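Local coordinates for protein putative serine phosphatase (Pseudomonas aeruginosa, PDB 6K4E) that probably dephosphorylates a phosphothreonine-bearing partner through its magnesium-binding PP2C-type phosphatase domain, in a signalling pathway that controls biofilm formation in response to carbon availability, at residues D95-L107 / A127-R141. Residues are numbered along the deposited sequence; the frame is centred on the assembly and turned at random.
Sequences DFYVYREQADGYL and ARAAIDHAIEAVGSR
Leu107 and Ile135 reach toward each other tip to tip, CD2 of the leucine lying 3.6 Å from CD1 of the isoleucine, and both branched chains suit a site sealed between sheet and helix. Beside them the guanidinium of Arg100 lies with one face on Ile135, whose CG2 sits 3.4 Å above its plane, toward the rim. Bends at chi2 and chi3 fold the arginine back over the helix, so that one edge meets a water in its plane: NH2 donates to that water, which donates to the backbone O of Asp132. Further along, Val98 CG1 packs on Ile131 CG2, and the ring of Phe96 presents its edge to Ala127, CE1 to CB 3.6 Å; the small alanine lets the ring come close to the helix backbone. These pairs join the edge strand 95-101 to helix 117-138, which covers one side of an antiparallel sheet in the PP2C-type beta-sandwich; the axes of 95-101 and 127-138 approach to 10.0 Å, 23° from parallel. Tyr97 and Tyr99 leave the strand on its other face, where their side chains touch helix 71-77. Beyond Gly139, whose positive phi ends the helix, Ser140 O comes within 3.4 Å of Leu107 CD1. Arg141, extended from CG to NE, forms a side-on salt bridge with Asp104 in the hairpin turn: NH2 donates to OD1 on its syn side at 2.8 Å, fairly straight (158°), whereas NE donates to OD2 at 3.1 Å, less straight, with OD2 tilted out of the guanidinium plane. At the edge of the Arg100 guanidinium, but too far for a salt bridge, Asp132 is held by a similar two-nitrogen grip from Arg128, whose NH1 also bonds Ile68 O.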
loop_
_atom_site.group_PDB
_atom_site.type_symbol
_atom_site.label_atom_id
_atom_site.label_comp_id
_atom_site.label_asym_id
_atom_site.label_seq_id
_atom_site.Cartn_x
_atom_site.Cartn_y
_atom_site.Cartn_z
ATOM N N ASP B 95 2.244 11.252 -3.958
ATOM C CA ASP B 95 1.191 12.190 -3.612
ATOM C C ASP B 95 -0.150 11.579 -3.868
ATOM O O ASP B 95 -0.358 10.947 -4.921
ATOM C CB ASP B 95 1.279 13.427 -4.528
ATOM C CG ASP B 95 2.148 14.606 -4.123
ATOM O OD1 ASP B 95 3.105 14.406 -3.343
ATOM O OD2 ASP B 95 1.957 15.698 -4.698
ATOM N N PHE B 96 -1.099 11.876 -2.985
ATOM C CA PHE B 96 -2.494 11.478 -3.192
ATOM C C PHE B 96 -3.412 12.428 -2.439
ATOM O O PHE B 96 -2.959 13.421 -1.884
ATOM C CB PHE B 96 -2.766 9.968 -2.912
ATOM C CG PHE B 96 -2.852 9.551 -1.460
ATOM C CD1 PHE B 96 -1.710 9.478 -0.672
ATOM C CD2 PHE B 96 -4.079 9.228 -0.881
ATOM C CE1 PHE B 96 -1.790 9.063 0.663
ATOM C CE2 PHE B 96 -4.164 8.873 0.476
ATOM C CZ PHE B 96 -3.024 8.772 1.230
ATOM N N TYR B 97 -4.700 12.186 -2.502
ATOM C CA TYR B 97 -5.681 13.049 -1.874
ATOM C C TYR B 97 -6.847 12.214 -1.406
ATOM O O TYR B 97 -7.070 11.094 -1.896
ATOM C CB TYR B 97 -6.143 14.160 -2.825
ATOM C CG TYR B 97 -6.494 13.698 -4.221
ATOM C CD1 TYR B 97 -5.503 13.493 -5.174
ATOM C CD2 TYR B 97 -7.824 13.575 -4.624
ATOM C CE1 TYR B 97 -5.818 13.120 -6.480
ATOM C CE2 TYR B 97 -8.152 13.201 -5.934
ATOM C CZ TYR B 97 -7.143 12.965 -6.850
ATOM O OH TYR B 97 -7.408 12.638 -8.146
ATOM N N VAL B 98 -7.538 12.737 -0.406
ATOM C CA VAL B 98 -8.649 12.041 0.217
ATOM C C VAL B 98 -9.877 12.936 0.160
ATOM O O VAL B 98 -9.772 14.145 -0.012
ATOM C CB VAL B 98 -8.295 11.602 1.679
ATOM C CG1 VAL B 98 -7.218 10.517 1.684
ATOM C CG2 VAL B 98 -7.859 12.785 2.555
ATOM N N TYR B 99 -11.028 12.339 0.340
ATOM C CA TYR B 99 -12.306 13.033 0.369
ATOM C C TYR B 99 -13.298 12.075 0.984
ATOM O O TYR B 99 -13.280 10.891 0.663
ATOM C CB TYR B 99 -12.775 13.389 -1.048
ATOM C CG TYR B 99 -14.160 13.996 -1.052
ATOM C CD1 TYR B 99 -14.390 15.264 -0.520
ATOM C CD2 TYR B 99 -15.234 13.320 -1.613
ATOM C CE1 TYR B 99 -15.660 15.831 -0.524
ATOM C CE2 TYR B 99 -16.511 13.882 -1.622
ATOM C CZ TYR B 99 -16.715 15.140 -1.076
ATOM O OH TYR B 99 -17.952 15.720 -1.058
ATOM N N ARG B 100 -14.138 12.584 1.883
ATOM C CA ARG B 100 -15.196 11.839 2.556
ATOM C C ARG B 100 -16.396 12.771 2.789
ATOM O O ARG B 100 -16.334 13.650 3.648
ATOM C CB ARG B 100 -14.674 11.251 3.877
ATOM C CG ARG B 100 -15.717 10.438 4.675
ATOM C CD ARG B 100 -16.060 9.095 4.034
ATOM N NE ARG B 100 -14.901 8.194 4.036
ATOM C CZ ARG B 100 -14.667 7.249 4.935
ATOM N NH1 ARG B 100 -15.548 7.004 5.896
ATOM N NH2 ARG B 100 -13.549 6.547 4.885
ATOM N N GLU B 101 -17.466 12.570 2.028
ATOM C CA GLU B 101 -18.691 13.344 2.163
ATOM C C GLU B 101 -19.522 12.884 3.359
ATOM O O GLU B 101 -19.720 11.693 3.564
ATOM C CB GLU B 101 -19.544 13.241 0.893
ATOM C CG GLU B 101 -20.680 14.254 0.856
ATOM C CD GLU B 101 -21.972 13.847 0.163
ATOM O OE1 GLU B 101 -22.143 12.649 -0.164
ATOM O OE2 GLU B 101 -22.829 14.739 -0.033
ATOM N N GLN B 102 -20.045 13.849 4.119
ATOM C CA GLN B 102 -20.976 13.603 5.212
ATOM C C GLN B 102 -22.243 14.394 4.911
ATOM O O GLN B 102 -22.258 15.175 3.963
ATOM C CB GLN B 102 -20.371 14.015 6.562
ATOM C CG GLN B 102 -19.169 13.183 6.994
ATOM C CD GLN B 102 -19.456 11.727 7.340
ATOM O OE1 GLN B 102 -18.539 10.922 7.383
ATOM N NE2 GLN B 102 -20.716 11.331 7.613
ATOM N N ALA B 103 -23.302 14.211 5.687
ATOM C CA ALA B 103 -24.541 14.957 5.452
ATOM C C ALA B 103 -24.385 16.456 5.797
ATOM O O ALA B 103 -24.919 17.318 5.089
ATOM C CB ALA B 103 -25.665 14.348 6.278
ATOM N N ASP B 104 -23.609 16.742 6.863
ATOM C CA ASP B 104 -23.377 18.058 7.442
ATOM C C ASP B 104 -22.128 18.798 6.929
ATOM O O ASP B 104 -21.933 19.953 7.287
ATOM C CB ASP B 104 -23.341 17.941 8.975
ATOM C CG ASP B 104 -22.222 17.089 9.530
ATOM O OD1 ASP B 104 -21.924 16.024 8.928
ATOM O OD2 ASP B 104 -21.687 17.443 10.604
ATOM N N GLY B 105 -21.324 18.140 6.092
ATOM C CA GLY B 105 -20.114 18.703 5.523
ATOM C C GLY B 105 -19.215 17.654 4.909
ATOM O O GLY B 105 -19.679 16.570 4.568
ATOM N N TYR B 106 -17.915 17.950 4.754
ATOM C CA TYR B 106 -17.019 16.962 4.156
ATOM C C TYR B 106 -15.613 17.068 4.639
ATOM O O TYR B 106 -15.149 18.157 5.049
ATOM C CB TYR B 106 -17.059 17.017 2.609
ATOM C CG TYR B 106 -16.792 18.385 2.022
ATOM C CD1 TYR B 106 -15.509 18.771 1.658
ATOM C CD2 TYR B 106 -17.836 19.277 1.779
ATOM C CE1 TYR B 106 -15.264 20.032 1.100
ATOM C CE2 TYR B 106 -17.599 20.543 1.256
ATOM C CZ TYR B 106 -16.316 20.905 0.891
ATOM O OH TYR B 106 -16.094 22.163 0.365
ATOM N N LEU B 107 -14.905 15.939 4.510
ATOM C CA LEU B 107 -13.495 15.847 4.830
ATOM C C LEU B 107 -12.762 15.844 3.522
ATOM O O LEU B 107 -13.117 15.101 2.634
ATOM C CB LEU B 107 -13.179 14.577 5.625
ATOM C CG LEU B 107 -11.696 14.342 5.954
ATOM C CD1 LEU B 107 -11.190 15.301 7.076
ATOM C CD2 LEU B 107 -11.483 12.940 6.348
ATOM N N ALA B 127 -0.733 4.666 3.393
ATOM C CA ALA B 127 -1.338 5.879 3.931
ATOM C C ALA B 127 -2.837 5.976 3.636
ATOM O O ALA B 127 -3.585 6.424 4.496
ATOM C CB ALA B 127 -0.612 7.103 3.416
ATOM N N ARG B 128 -3.284 5.524 2.447
ATOM C CA ARG B 128 -4.706 5.539 2.099
ATOM C C ARG B 128 -5.491 4.646 3.076
ATOM O O ARG B 128 -6.515 5.078 3.606
ATOM C CB ARG B 128 -4.934 5.126 0.628
ATOM C CG ARG B 128 -6.351 4.598 0.299
ATOM C CD ARG B 128 -7.440 5.669 0.297
ATOM N NE ARG B 128 -8.762 5.085 0.541
ATOM C CZ ARG B 128 -9.627 4.726 -0.399
ATOM N NH1 ARG B 128 -9.343 4.909 -1.678
ATOM N NH2 ARG B 128 -10.787 4.187 -0.063
ATOM N N ALA B 129 -4.985 3.436 3.340
ATOM C CA ALA B 129 -5.577 2.488 4.291
ATOM C C ALA B 129 -5.488 3.002 5.723
ATOM O O ALA B 129 -6.480 2.919 6.449
ATOM C CB ALA B 129 -4.896 1.139 4.176
ATOM N N ALA B 130 -4.329 3.562 6.125
ATOM C CA ALA B 130 -4.134 4.210 7.438
ATOM C C ALA B 130 -5.131 5.389 7.632
ATOM O O ALA B 130 -5.614 5.589 8.741
ATOM C CB ALA B 130 -2.706 4.731 7.561
ATOM N N ILE B 131 -5.467 6.126 6.566
ATOM C CA ILE B 131 -6.408 7.252 6.674
ATOM C C ILE B 131 -7.846 6.725 6.876
ATOM O O ILE B 131 -8.574 7.258 7.727
ATOM C CB ILE B 131 -6.245 8.299 5.517
ATOM C CG1 ILE B 131 -5.061 9.221 5.847
ATOM C CG2 ILE B 131 -7.531 9.149 5.284
ATOM C CD1 ILE B 131 -4.568 10.095 4.745
ATOM N N ASP B 132 -8.213 5.632 6.166
ATOM C CA ASP B 132 -9.518 4.971 6.290
ATOM C C ASP B 132 -9.722 4.458 7.707
ATOM O O ASP B 132 -10.792 4.665 8.278
ATOM C CB ASP B 132 -9.626 3.803 5.282
ATOM C CG ASP B 132 -9.844 4.263 3.855
ATOM O OD1 ASP B 132 -9.482 5.421 3.537
ATOM O OD2 ASP B 132 -10.345 3.468 3.053
ATOM N N HIS B 133 -8.693 3.802 8.276
ATOM C CA HIS B 133 -8.720 3.310 9.658
ATOM C C HIS B 133 -8.984 4.484 10.610
ATOM O O HIS B 133 -9.891 4.408 11.429
ATOM C CB HIS B 133 -7.398 2.605 10.036
ATOM C CG HIS B 133 -7.218 2.427 11.513
ATOM N ND1 HIS B 133 -7.700 1.306 12.171
ATOM C CD2 HIS B 133 -6.649 3.259 12.422
ATOM C CE1 HIS B 133 -7.402 1.485 13.452
ATOM N NE2 HIS B 133 -6.777 2.648 13.652
ATOM N N ALA B 134 -8.187 5.559 10.492
ATOM C CA ALA B 134 -8.284 6.757 11.327
ATOM C C ALA B 134 -9.677 7.396 11.264
ATOM O O ALA B 134 -10.234 7.683 12.322
ATOM C CB ALA B 134 -7.204 7.753 10.939
ATOM N N ILE B 135 -10.259 7.559 10.042
ATOM C CA ILE B 135 -11.611 8.123 9.842
ATOM C C ILE B 135 -12.646 7.256 10.579
ATOM O O ILE B 135 -13.542 7.791 11.216
ATOM C CB ILE B 135 -11.974 8.335 8.337
ATOM C CG1 ILE B 135 -11.047 9.356 7.670
ATOM C CG2 ILE B 135 -13.473 8.742 8.153
ATOM C CD1 ILE B 135 -11.183 9.404 6.072
ATOM N N GLU B 136 -12.492 5.926 10.520
ATOM C CA GLU B 136 -13.360 4.974 11.205
ATOM C C GLU B 136 -13.158 5.033 12.740
ATOM O O GLU B 136 -14.137 4.980 13.474
ATOM C CB GLU B 136 -13.111 3.566 10.647
ATOM C CG GLU B 136 -14.086 2.495 11.110
ATOM C CD GLU B 136 -13.952 1.165 10.382
ATOM O OE1 GLU B 136 -13.812 1.179 9.137
ATOM O OE2 GLU B 136 -13.977 0.108 11.058
ATOM N N ALA B 137 -11.911 5.192 13.213
ATOM C CA ALA B 137 -11.588 5.263 14.642
ATOM C C ALA B 137 -12.018 6.581 15.312
ATOM O O ALA B 137 -12.460 6.539 16.462
ATOM C CB ALA B 137 -10.095 5.038 14.863
ATOM N N VAL B 138 -11.859 7.752 14.637
ATOM C CA VAL B 138 -12.173 9.033 15.299
ATOM C C VAL B 138 -13.250 9.898 14.600
ATOM O O VAL B 138 -13.610 10.955 15.129
ATOM C CB VAL B 138 -10.895 9.876 15.577
ATOM C CG1 VAL B 138 -9.959 9.165 16.546
ATOM C CG2 VAL B 138 -10.173 10.277 14.293
ATOM N N GLY B 139 -13.733 9.466 13.440
ATOM C CA GLY B 139 -14.704 10.235 12.669
ATOM C C GLY B 139 -14.006 11.098 11.639
ATOM O O GLY B 139 -12.774 11.165 11.619
ATOM N N SER B 140 -14.785 11.764 10.779
ATOM C CA SER B 140 -14.233 12.569 9.699
ATOM C C SER B 140 -14.231 14.079 9.993
ATOM O O SER B 140 -13.823 14.878 9.150
ATOM C CB SER B 140 -14.985 12.260 8.411
ATOM O OG SER B 140 -16.372 12.482 8.611
ATOM N N ARG B 141 -14.601 14.454 11.224
ATOM C CA ARG B 141 -14.774 15.838 11.655
ATOM C C ARG B 141 -13.623 16.426 12.479
ATOM O O ARG B 141 -13.623 17.634 12.736
ATOM C CB ARG B 141 -16.112 15.963 12.410
ATOM C CG ARG B 141 -17.250 15.407 11.550
ATOM C CD ARG B 141 -18.659 15.604 12.088
ATOM N NE ARG B 141 -19.646 15.172 11.089
ATOM C CZ ARG B 141 -20.057 13.914 10.931
ATOM N NH1 ARG B 141 -19.575 12.944 11.707
ATOM N NH2 ARG B 141 -20.950 13.616 9.996
HETATM O O HOH W 1 -13.433 4.732 7.273
#